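Local structure of pyridoxamine 5-phosphate-dependent dehydrase (Escherichia coli, 3B8X) at residues Y6-T12 against F370-I376; S56-A61 against E196-I200; T126-I132 against R154-L159. The protein removes the C3'-hydroxyl group from GDP-4-keto-6-deoxy-D-mannose by combined transamination and deoxygenation, on the way to L-colitose of the O-antigen. The protein carries 1 engineered substitution. All coordinates share one frame; numbering follows the deposited sequence.

Contact 1. Residues Y6-T12 against F370-I376; sequences YPLASST and FVGNHQI. With NA (sodium ion), chain K.
His374 reaches across to 6-12 with both of its ring nitrogens. His374 NE2 donates to Pro7 O at 2.7 Å; the acceptor sits almost in the imidazole plane, but the bond is bent, with an N-H...O angle of 132°. Near the same plane, His374 ND1 pairs with Ser10 OG at 2.8 Å, and either atom could be the donor. Held at two points of its edge, the ring has little freedom to turn about its CB-CG bond. Ser10 OG is also pressed by CD1 of Ile376. Farther along, Tyr6 OH donates to Gly372 O at 2.7 Å, approaching in the carbonyl plane. Its CG stands anti to the backbone N (chi1 -178°), which lays the ring edge alongside Gly372, while CG2 of Val371 touches the hydroxyl, the two side chains crossing at about a right angle.

With no side chain at Gly372, the backbones come close, CA of Leu8 lying 4.3 Å from CA of Gly372. The strand 368-372 belongs to the antiparallel sheet of the small C-terminal domain of a fold type I aminotransferase, and the N-terminal loop runs over its end before helix 15-27 begins. Where they meet, a sodium ion is bound by Leu8 O at 2.5 Å and Asn373 O at 2.6 Å, with four waters completing the shell. Leu8 also touches the bound nucleotide-sugar adduct, and its CD2 packs on Phe370 CE1 at 4.3 Å.

Waters fill in elsewhere: one bridges Tyr6 O and Gly372 N, and another accepts from Ser10 N and lies within hydrogen-bonding distance of Gln375 OE1. Behind the metal ligands, the side-chain amide of Asn373 is fixed by Trp303 O, Arg275 O and the side chain of Asn278, and the N-H of Leu8 is taken by Glu331.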
loop_
_atom_site.group_PDB
_atom_site.type_symbol
_atom_site.label_atom_id
_atom_site.label_comp_id
_atom_site.label_asym_id
_atom_site.label_seq_id
_atom_site.Cartn_x
_atom_site.Cartn_y
_atom_site.Cartn_z
ATOM N N TYR B 6 9.934 -28.366 11.911
ATOM C CA TYR B 6 8.542 -28.290 11.470
ATOM C C TYR B 6 8.132 -26.821 11.595
ATOM O O TYR B 6 7.484 -26.376 12.539
ATOM C CB TYR B 6 7.716 -29.138 12.403
ATOM C CG TYR B 6 6.249 -29.210 12.051
ATOM C CD1 TYR B 6 5.718 -28.501 10.982
ATOM C CD2 TYR B 6 5.379 -29.910 12.879
ATOM C CE1 TYR B 6 4.322 -28.573 10.710
ATOM C CE2 TYR B 6 4.033 -30.005 12.615
ATOM C CZ TYR B 6 3.493 -29.338 11.538
ATOM O OH TYR B 6 2.126 -29.427 11.355
ATOM N N PRO B 7 8.574 -26.063 10.620
ATOM C CA PRO B 7 8.310 -24.650 10.606
ATOM C C PRO B 7 6.919 -24.386 10.054
ATOM O O PRO B 7 6.331 -25.216 9.366
ATOM C CB PRO B 7 9.384 -24.139 9.622
ATOM C CG PRO B 7 9.481 -25.283 8.604
ATOM C CD PRO B 7 9.392 -26.510 9.473
ATOM N N LEU B 8 6.422 -23.190 10.312
ATOM C CA LEU B 8 5.148 -22.777 9.752
ATOM C C LEU B 8 4.965 -22.836 8.227
ATOM O O LEU B 8 3.879 -23.115 7.764
ATOM C CB LEU B 8 4.798 -21.369 10.262
ATOM C CG LEU B 8 3.384 -21.166 10.785
ATOM C CD1 LEU B 8 3.274 -21.665 12.217
ATOM C CD2 LEU B 8 3.054 -19.664 10.627
ATOM N N ALA B 9 5.952 -22.476 7.420
ATOM C CA ALA B 9 5.752 -22.485 5.966
ATOM C C ALA B 9 7.054 -22.920 5.320
ATOM O O ALA B 9 8.087 -22.937 5.978
ATOM C CB ALA B 9 5.377 -21.061 5.487
ATOM N N SER B 10 6.986 -23.297 4.048
ATOM C CA SER B 10 8.162 -23.680 3.276
ATOM C C SER B 10 7.995 -23.080 1.875
ATOM O O SER B 10 6.984 -22.425 1.576
ATOM C CB SER B 10 8.375 -25.200 3.282
ATOM O OG SER B 10 7.208 -25.923 2.898
ATOM N N SER B 11 9.021 -23.191 1.043
ATOM C CA SER B 11 8.926 -22.620 -0.309
ATOM C C SER B 11 7.903 -23.387 -1.149
ATOM O O SER B 11 7.876 -24.629 -1.106
ATOM C CB SER B 11 10.292 -22.668 -1.014
ATOM O OG SER B 11 10.221 -22.093 -2.305
ATOM N N THR B 12 7.117 -22.662 -1.951
ATOM C CA THR B 12 6.141 -23.270 -2.862
ATOM C C THR B 12 6.633 -23.100 -4.303
ATOM O O THR B 12 5.922 -23.410 -5.249
ATOM C CB THR B 12 4.809 -22.530 -2.779
ATOM O OG1 THR B 12 5.056 -21.147 -3.072
ATOM C CG2 THR B 12 4.278 -22.658 -1.401
ATOM N N PHE B 370 -1.769 -22.191 16.778
ATOM C CA PHE B 370 -1.788 -23.059 15.632
ATOM C C PHE B 370 -0.408 -23.422 15.147
ATOM O O PHE B 370 0.544 -22.726 15.451
ATOM C CB PHE B 370 -2.753 -22.600 14.523
ATOM C CG PHE B 370 -2.203 -21.532 13.623
ATOM C CD1 PHE B 370 -1.465 -21.864 12.497
ATOM C CD2 PHE B 370 -2.509 -20.188 13.861
ATOM C CE1 PHE B 370 -0.990 -20.890 11.624
ATOM C CE2 PHE B 370 -2.048 -19.182 13.013
ATOM C CZ PHE B 370 -1.259 -19.533 11.896
ATOM N N VAL B 371 -0.320 -24.556 14.457
ATOM C CA VAL B 371 0.933 -25.017 13.887
ATOM C C VAL B 371 0.773 -25.077 12.395
ATOM O O VAL B 371 -0.306 -24.864 11.866
ATOM C CB VAL B 371 1.470 -26.337 14.478
ATOM C CG1 VAL B 371 1.718 -26.143 16.023
ATOM C CG2 VAL B 371 0.549 -27.530 14.154
ATOM N N GLY B 372 1.853 -25.294 11.670
ATOM C CA GLY B 372 1.657 -25.181 10.255
ATOM C C GLY B 372 1.070 -26.296 9.406
ATOM O O GLY B 372 1.115 -27.488 9.718
ATOM N N ASN B 373 0.529 -25.880 8.273
ATOM C CA ASN B 373 0.188 -26.905 7.261
ATOM C C ASN B 373 0.954 -26.472 5.996
ATOM O O ASN B 373 1.193 -25.288 5.772
ATOM C CB ASN B 373 -1.323 -27.061 7.036
ATOM C CG ASN B 373 -1.657 -28.305 6.186
ATOM O OD1 ASN B 373 -0.794 -29.152 5.931
ATOM N ND2 ASN B 373 -2.914 -28.399 5.740
ATOM N N HIS B 374 1.386 -27.408 5.168
ATOM C CA HIS B 374 2.129 -27.055 3.965
ATOM C C HIS B 374 1.582 -27.813 2.759
ATOM O O HIS B 374 0.849 -28.790 2.909
ATOM C CB HIS B 374 3.653 -27.457 4.085
ATOM C CG HIS B 374 4.356 -26.906 5.286
ATOM N ND1 HIS B 374 5.640 -26.415 5.223
ATOM C CD2 HIS B 374 3.976 -26.800 6.584
ATOM C CE1 HIS B 374 6.019 -26.025 6.429
ATOM N NE2 HIS B 374 5.046 -26.286 7.279
ATOM N N GLN B 375 2.043 -27.427 1.572
ATOM C CA GLN B 375 1.648 -28.070 0.313
ATOM C C GLN B 375 2.503 -29.295 0.025
ATOM O O GLN B 375 2.519 -29.795 -1.076
ATOM C CB GLN B 375 1.810 -27.080 -0.837
ATOM C CG GLN B 375 3.266 -26.739 -1.238
ATOM C CD GLN B 375 4.157 -26.096 -0.144
ATOM O OE1 GLN B 375 3.691 -25.404 0.770
ATOM N NE2 GLN B 375 5.454 -26.327 -0.259
ATOM N N ILE B 376 3.267 -29.719 1.021
ATOM C CA ILE B 376 4.145 -30.891 0.995
ATOM C C ILE B 376 3.649 -31.830 2.123
ATOM O O ILE B 376 3.233 -31.341 3.162
ATOM C CB ILE B 376 5.611 -30.444 1.379
ATOM C CG1 ILE B 376 6.152 -29.412 0.402
ATOM C CG2 ILE B 376 6.577 -31.617 1.403
ATOM C CD1 ILE B 376 6.844 -28.269 1.101
HETATM NA NA NA K . 1.934 -22.822 6.304
HETATM O O HOH W 1 4.562 -25.173 12.470
HETATM O O HOH W 2 4.487 -23.905 2.858
HETATM O O HOH W 3 0.476 -22.713 8.227
HETATM O O HOH W 4 -0.135 -21.811 5.239
HETATM O O HOH W 5 1.650 -20.148 7.307
HETATM O O HOH W 6 2.722 -22.597 4.138
#

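Contact 2. Residues S56-A61 against E196-I200; sequences SSGSTA and EGGCI. With G4M ([(2R,3S,4R,5R)-5-(2-amino-6-oxo-1,6-dihydro-9H-purin-9-yl)-3,4-dihydroxytetrahydrofuran-2-yl]methyl (2R,3S,4S,5S,6R)-3,4-dihydroxy-5-[({3-hydroxy-2-methyl-5-[(phosphonooxy)methyl]pyridin-4-yl}methyl)amino]-6-methyltetrahydro-2H-pyran-2-yl dihydrogen diphosphate), chain O.
Ala61 sets its methyl down on strand 198-202, its CB 3.7 Å from Ile200 CG1 and equally close to the carbonyl O of Cys199. Ile200 meets it because CG1 stands anti to its own carbonyl carbon (chi1 -53°), sending the longer branch under the first turn of helix 58-68. Val55 of the neighbouring strand 51-55 touches both side chains, and Thr183 lies against Ala61 from strand 181-185.

Gly198 allows the helix start to come down directly on the strand. Its CA approaches Ser57 O at 3.3 Å in a CA-H...O contact with an angle of 159° at the hydrogen, and Gly58 N lies close to the same carbon. Ser57 O also receives the backbone N-H of Ala61, so this carbonyl serves the helix and the strand at once.

Ser56 presents its backbone rather than its side chain: Ser56 O lies 3.7 Å from Glu196 CB and rests beside the N of Gly197, at an angle too poor for a hydrogen bond. Ser56 OG turns away and shares a hydrogen bond with Thr60 OG1, 2.8 Å off. Thr60 and Ser57 form a capping box, with Thr60 N donating to Ser57 OG. Glu196 reaches on to the second subunit, making a salt bridge with Arg252 there and a hydrogen bond with its Asn250.

No conventional hydrogen bond joins the two segments. The amides at the helix start instead serve the cofactor phosphate, in the phosphate-binding cup of PLP enzymes: Gly58 N donates to OP2 of the adduct at 2.8 Å, and Ser59 grips OP1 through N at 2.9 Å and OG at 2.5 Å. Capped and seated on glycines, the helix start points its N-H groups and the positive end of its dipole at the phosphate, which probably stabilises the negative charge.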
loop_
_atom_site.group_PDB
_atom_site.type_symbol
_atom_site.label_atom_id
_atom_site.label_comp_id
_atom_site.label_asym_id
_atom_site.label_seq_id
_atom_site.Cartn_x
_atom_site.Cartn_y
_atom_site.Cartn_z
ATOM N N SER B 56 -0.896 -4.920 -4.132
ATOM C CA SER B 56 0.331 -5.175 -3.419
ATOM C C SER B 56 0.295 -6.206 -2.294
ATOM O O SER B 56 1.328 -6.781 -2.016
ATOM C CB SER B 56 0.942 -3.833 -2.993
ATOM O OG SER B 56 0.173 -3.221 -1.946
ATOM N N SER B 57 -0.827 -6.415 -1.601
ATOM C CA SER B 57 -0.888 -7.407 -0.501
ATOM C C SER B 57 -2.360 -7.670 -0.189
ATOM O O SER B 57 -3.249 -6.993 -0.728
ATOM C CB SER B 57 -0.184 -6.924 0.784
ATOM O OG SER B 57 -0.813 -5.742 1.255
ATOM N N GLY B 58 -2.618 -8.700 0.605
ATOM C CA GLY B 58 -3.995 -8.991 0.985
ATOM C C GLY B 58 -4.506 -7.822 1.865
ATOM O O GLY B 58 -5.703 -7.562 1.916
ATOM N N SER B 59 -3.606 -7.114 2.548
ATOM C CA SER B 59 -4.029 -5.957 3.356
ATOM C C SER B 59 -4.507 -4.808 2.462
ATOM O O SER B 59 -5.525 -4.189 2.736
ATOM C CB SER B 59 -2.905 -5.457 4.291
ATOM O OG SER B 59 -2.457 -6.471 5.186
ATOM N N THR B 60 -3.755 -4.499 1.398
ATOM C CA THR B 60 -4.199 -3.469 0.489
ATOM C C THR B 60 -5.388 -3.998 -0.319
ATOM O O THR B 60 -6.171 -3.235 -0.889
ATOM C CB THR B 60 -3.010 -2.949 -0.388
ATOM O OG1 THR B 60 -2.441 -4.011 -1.170
ATOM C CG2 THR B 60 -1.971 -2.305 0.481
ATOM N N ALA B 61 -5.588 -5.305 -0.372
ATOM C CA ALA B 61 -6.804 -5.735 -1.094
ATOM C C ALA B 61 -8.071 -5.422 -0.248
ATOM O O ALA B 61 -9.093 -4.881 -0.726
ATOM C CB ALA B 61 -6.703 -7.265 -1.442
ATOM N N GLU B 196 4.967 -10.792 -1.986
ATOM C CA GLU B 196 3.876 -10.163 -1.263
ATOM C C GLU B 196 2.837 -10.132 -2.390
ATOM O O GLU B 196 3.212 -10.202 -3.574
ATOM C CB GLU B 196 4.210 -8.722 -0.826
ATOM C CG GLU B 196 5.212 -8.621 0.319
ATOM C CD GLU B 196 4.609 -8.474 1.696
ATOM O OE1 GLU B 196 3.378 -8.602 1.909
ATOM O OE2 GLU B 196 5.406 -8.255 2.605
ATOM N N GLY B 197 1.552 -10.006 -2.060
ATOM C CA GLY B 197 0.582 -9.904 -3.133
ATOM C C GLY B 197 -0.811 -10.068 -2.533
ATOM O O GLY B 197 -0.970 -10.770 -1.538
ATOM N N GLY B 198 -1.796 -9.464 -3.198
ATOM C CA GLY B 198 -3.177 -9.602 -2.785
ATOM C C GLY B 198 -4.045 -9.544 -4.051
ATOM O O GLY B 198 -3.543 -9.296 -5.128
ATOM N N CYS B 199 -5.338 -9.805 -3.914
ATOM C CA CYS B 199 -6.226 -9.761 -5.063
ATOM C C CYS B 199 -7.634 -9.541 -4.564
ATOM O O CYS B 199 -7.997 -10.055 -3.509
ATOM C CB CYS B 199 -6.187 -11.103 -5.775
ATOM S SG CYS B 199 -6.522 -11.000 -7.551
ATOM N N ILE B 200 -8.412 -8.801 -5.339
ATOM C CA ILE B 200 -9.821 -8.575 -5.016
ATOM C C ILE B 200 -10.539 -9.152 -6.213
ATOM O O ILE B 200 -10.179 -8.862 -7.342
ATOM C CB ILE B 200 -10.231 -7.074 -4.922
ATOM C CG1 ILE B 200 -9.292 -6.336 -3.949
ATOM C CG2 ILE B 200 -11.685 -6.981 -4.389
ATOM C CD1 ILE B 200 -8.259 -5.429 -4.674
HETATM O OP3 G4M O . -0.320 -10.495 4.751
HETATM P PL G4M O . -1.314 -9.809 3.725
HETATM O OP1 G4M O . -1.242 -8.188 3.766
HETATM O OP2 G4M O . -0.962 -10.315 2.241
HETATM O OP4 G4M O . -2.823 -10.349 4.016
HETATM C C5B G4M O . -3.299 -9.696 5.158
HETATM C C5L G4M O . -4.369 -10.545 5.734
HETATM C C6L G4M O . -5.694 -10.160 5.580
HETATM N N1L G4M O . -6.647 -10.870 6.137
HETATM C C2L G4M O . -6.423 -11.955 6.847
HETATM C C2A G4M O . -7.569 -12.687 7.505
HETATM C C3L G4M O . -5.135 -12.451 7.026
HETATM O O3L G4M O . -4.965 -13.529 7.823
HETATM C C4L G4M O . -4.060 -11.730 6.415
HETATM C C4A G4M O . -2.725 -12.134 6.554
HETATM N N4A G4M O . -2.438 -13.140 7.326
HETATM C C4G G4M O . -1.099 -13.608 7.374
HETATM C C5G G4M O . -0.748 -14.151 8.739
HETATM C C6G G4M O . -1.806 -15.149 9.212
HETATM O O5G G4M O . 0.444 -14.879 8.463
HETATM C C3G G4M O . -0.091 -12.488 7.068
HETATM O O3G G4M O . 0.393 -12.696 5.746
HETATM C C2G G4M O . 1.114 -12.588 8.048
HETATM O O2G G4M O . 2.237 -11.830 7.589
HETATM C C1G G4M O . 1.551 -14.025 8.212
HETATM O O1G G4M O . 2.282 -14.066 9.431
HETATM P P2 G4M O . 3.567 -14.999 9.531
HETATM O O3P G4M O . 3.224 -16.472 8.960
HETATM O O4P G4M O . 3.892 -15.208 11.106
HETATM O OPP G4M O . 4.665 -14.193 8.668
HETATM P P G4M O . 6.156 -14.768 8.834
HETATM O O1P G4M O . 6.782 -14.939 10.315
HETATM O O2P G4M O . 6.961 -13.644 8.045
HETATM O "O5'" G4M O . 6.345 -16.017 7.884
HETATM C "C5'" G4M O . 6.047 -17.222 8.557
HETATM C "C4'" G4M O . 7.217 -18.166 8.332
HETATM O "O4'" G4M O . 7.662 -18.069 6.946
HETATM C "C3'" G4M O . 8.419 -17.737 9.205
HETATM O "O3'" G4M O . 9.120 -18.927 9.535
HETATM C "C2'" G4M O . 9.236 -16.828 8.260
HETATM O "O2'" G4M O . 10.619 -16.916 8.624
HETATM C "C1'" G4M O . 9.014 -17.555 6.941
HETATM N N9 G4M O . 9.217 -16.664 5.794
HETATM C C8 G4M O . 8.448 -15.589 5.477
HETATM N N7 G4M O . 8.916 -15.071 4.359
HETATM C C4 G4M O . 10.179 -16.827 4.829
HETATM C C5 G4M O . 9.988 -15.789 3.887
HETATM C C6 G4M O . 10.857 -15.718 2.740
HETATM O O6 G4M O . 10.759 -14.863 1.873
HETATM N N3 G4M O . 11.167 -17.709 4.655
HETATM C C2 G4M O . 11.969 -17.617 3.606
HETATM N N1 G4M O . 11.834 -16.646 2.647
HETATM N N2 G4M O . 12.978 -18.518 3.465
#

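Contact 3. Residues T126-I132 against R154-L159; sequences TDSTKAI and RDIILL
Ile132 and Ile156 interlock near the start of two neighbouring parallel strands, the pair joined through helix 144-151 as a beta-alpha-beta unit of the large domain's central sheet. The gamma methyl CG2 of Ile156 is the bump, and the notch between Ile132 CG1 and Ala131 CA receives it: it pushes against Ile132 CG1 at 3.3 Å, tighter than usual van der Waals contact. With chi1 of Ile156 at -62°, CG2 is anti to the backbone N and CG1 anti to the carbonyl carbon; CG1 lies over Thr129 O at 3.4 Å, so the two branches sit side by side along the flank of 129-132. Ile151 of the helix touches Ile156 too, and Leu158, on the same face as Ile132, packs on Phe144 and Ile147. On the opposite face the methyl of Ala131 faces Ile157, CB to CB 4.2 Å.

The axes of 129-132 and 157-159 are 24° apart, and three backbone bonds set the register: Ile157 N to Lys130 O, Ile132 N to Ile157 O, and Leu159 N to Ile132 O. Just before the regular pairing, where Asp155 centres an inverse gamma turn, a water donates to Lys130 O at 2.6 Å and to Asp155 O at 3.0 Å.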
loop_
_atom_site.group_PDB
_atom_site.type_symbol
_atom_site.label_atom_id
_atom_site.label_comp_id
_atom_site.label_asym_id
_atom_site.label_seq_id
_atom_site.Cartn_x
_atom_site.Cartn_y
_atom_site.Cartn_z
ATOM N N THR B 126 -29.358 -6.075 12.473
ATOM C CA THR B 126 -30.511 -5.193 12.705
ATOM C C THR B 126 -30.829 -4.366 11.446
ATOM O O THR B 126 -30.226 -4.569 10.401
ATOM C CB THR B 126 -30.289 -4.285 13.949
ATOM O OG1 THR B 126 -29.840 -2.995 13.529
ATOM C CG2 THR B 126 -29.229 -4.892 14.873
ATOM N N ASP B 127 -31.784 -3.446 11.505
ATOM C CA ASP B 127 -32.080 -2.671 10.296
ATOM C C ASP B 127 -30.951 -1.701 9.944
ATOM O O ASP B 127 -30.917 -1.168 8.831
ATOM C CB ASP B 127 -33.371 -1.877 10.463
ATOM C CG ASP B 127 -34.581 -2.767 10.611
ATOM O OD1 ASP B 127 -34.575 -3.872 10.015
ATOM O OD2 ASP B 127 -35.525 -2.359 11.330
ATOM N N SER B 128 -30.078 -1.455 10.923
ATOM C CA SER B 128 -28.977 -0.521 10.797
ATOM C C SER B 128 -27.762 -1.211 10.198
ATOM O O SER B 128 -26.830 -0.547 9.754
ATOM C CB SER B 128 -28.660 0.101 12.164
ATOM O OG SER B 128 -28.045 -0.825 13.050
ATOM N N THR B 129 -27.832 -2.537 10.111
ATOM C CA THR B 129 -26.750 -3.334 9.545
ATOM C C THR B 129 -26.699 -3.123 8.042
ATOM O O THR B 129 -27.656 -3.451 7.336
ATOM C CB THR B 129 -26.931 -4.831 9.847
ATOM O OG1 THR B 129 -26.989 -5.019 11.267
ATOM C CG2 THR B 129 -25.773 -5.603 9.265
ATOM N N LYS B 130 -25.570 -2.576 7.578
ATOM C CA LYS B 130 -25.351 -2.256 6.169
ATOM C C LYS B 130 -24.485 -3.308 5.444
ATOM O O LYS B 130 -24.614 -3.518 4.224
ATOM C CB LYS B 130 -24.615 -0.913 6.057
ATOM C CG LYS B 130 -25.444 0.278 6.421
ATOM C CD LYS B 130 -26.714 0.329 5.573
ATOM C CE LYS B 130 -27.733 1.328 6.109
ATOM N NZ LYS B 130 -28.502 1.988 5.006
ATOM N N ALA B 131 -23.618 -3.979 6.194
ATOM C CA ALA B 131 -22.725 -4.953 5.601
ATOM C C ALA B 131 -22.286 -6.023 6.591
ATOM O O ALA B 131 -22.309 -5.832 7.800
ATOM C CB ALA B 131 -21.480 -4.214 5.085
ATOM N N ILE B 132 -21.798 -7.115 6.052
ATOM C CA ILE B 132 -21.268 -8.180 6.877
ATOM C C ILE B 132 -19.937 -8.573 6.231
ATOM O O ILE B 132 -19.898 -9.089 5.118
ATOM C CB ILE B 132 -22.193 -9.413 6.878
ATOM C CG1 ILE B 132 -23.643 -9.003 7.137
ATOM C CG2 ILE B 132 -21.723 -10.456 7.919
ATOM C CD1 ILE B 132 -24.390 -9.999 7.997
ATOM N N ARG B 154 -32.401 -8.787 2.359
ATOM C CA ARG B 154 -32.385 -7.458 2.922
ATOM C C ARG B 154 -31.186 -6.752 2.283
ATOM O O ARG B 154 -30.342 -7.397 1.642
ATOM C CB ARG B 154 -32.238 -7.542 4.424
ATOM C CG ARG B 154 -33.300 -8.428 5.011
ATOM C CD ARG B 154 -33.548 -8.043 6.439
ATOM N NE ARG B 154 -32.893 -8.963 7.357
ATOM C CZ ARG B 154 -32.610 -8.666 8.617
ATOM N NH1 ARG B 154 -32.931 -7.474 9.106
ATOM N NH2 ARG B 154 -32.016 -9.570 9.385
ATOM N N ASP B 155 -31.153 -5.429 2.419
ATOM C CA ASP B 155 -30.095 -4.610 1.826
ATOM C C ASP B 155 -28.821 -4.602 2.683
ATOM O O ASP B 155 -28.479 -3.604 3.330
ATOM C CB ASP B 155 -30.618 -3.188 1.543
ATOM C CG ASP B 155 -29.807 -2.453 0.468
ATOM O OD1 ASP B 155 -29.048 -3.113 -0.277
ATOM O OD2 ASP B 155 -29.928 -1.210 0.362
ATOM N N ILE B 156 -28.137 -5.747 2.731
ATOM C CA ILE B 156 -26.905 -5.886 3.522
ATOM C C ILE B 156 -25.837 -6.452 2.608
ATOM O O ILE B 156 -26.002 -7.528 2.046
ATOM C CB ILE B 156 -27.062 -6.894 4.672
ATOM C CG1 ILE B 156 -28.139 -6.415 5.655
ATOM C CG2 ILE B 156 -25.717 -7.066 5.387
ATOM C CD1 ILE B 156 -28.938 -7.567 6.286
ATOM N N ILE B 157 -24.758 -5.715 2.421
ATOM C CA ILE B 157 -23.725 -6.210 1.534
ATOM C C ILE B 157 -22.918 -7.301 2.249
ATOM O O ILE B 157 -22.561 -7.168 3.448
ATOM C CB ILE B 157 -22.739 -5.096 1.181
ATOM C CG1 ILE B 157 -23.413 -3.981 0.398
ATOM C CG2 ILE B 157 -21.558 -5.682 0.414
ATOM C CD1 ILE B 157 -22.908 -2.595 0.781
ATOM N N LEU B 158 -22.546 -8.319 1.477
ATOM C CA LEU B 158 -21.701 -9.388 1.995
ATOM C C LEU B 158 -20.321 -9.254 1.358
ATOM O O LEU B 158 -20.194 -9.199 0.096
ATOM C CB LEU B 158 -22.286 -10.752 1.598
ATOM C CG LEU B 158 -21.461 -11.984 1.932
ATOM C CD1 LEU B 158 -21.327 -12.163 3.444
ATOM C CD2 LEU B 158 -22.011 -13.204 1.272
ATOM N N LEU B 159 -19.302 -9.230 2.233
ATOM C CA LEU B 159 -17.909 -9.160 1.758
ATOM C C LEU B 159 -17.205 -10.355 2.336
ATOM O O LEU B 159 -17.622 -10.795 3.373
ATOM C CB LEU B 159 -17.240 -7.949 2.361
ATOM C CG LEU B 159 -17.955 -6.707 1.810
ATOM C CD1 LEU B 159 -17.481 -5.465 2.536
ATOM C CD2 LEU B 159 -17.796 -6.633 0.291
HETATM O O HOH W 7 -26.053 -2.141 2.486
#

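In the fold
Contacts 2 and 3 share the large mixed sheet: contact 3 pairs two of its inner strands at their solvent-facing start, while contact 2 lies deep in the chain, where a helix start sits on a strand next to the sheet's edge. Contact 1 sets a loop against the end of a strand of the other, antiparallel sheet; it and contact 3 lie on opposite sides of the chain's centre, their centres about 36 Å apart. Chemistry follows place. Regular strand pairing and aliphatic packing carry contact 3, away from the annotated sites. Contact 2 divides its polar groups among the helix cap, the phosphate and the second subunit, whereas contact 1, likewise buried, relies on side-chain hydrogen bonds, waters and a sodium ion.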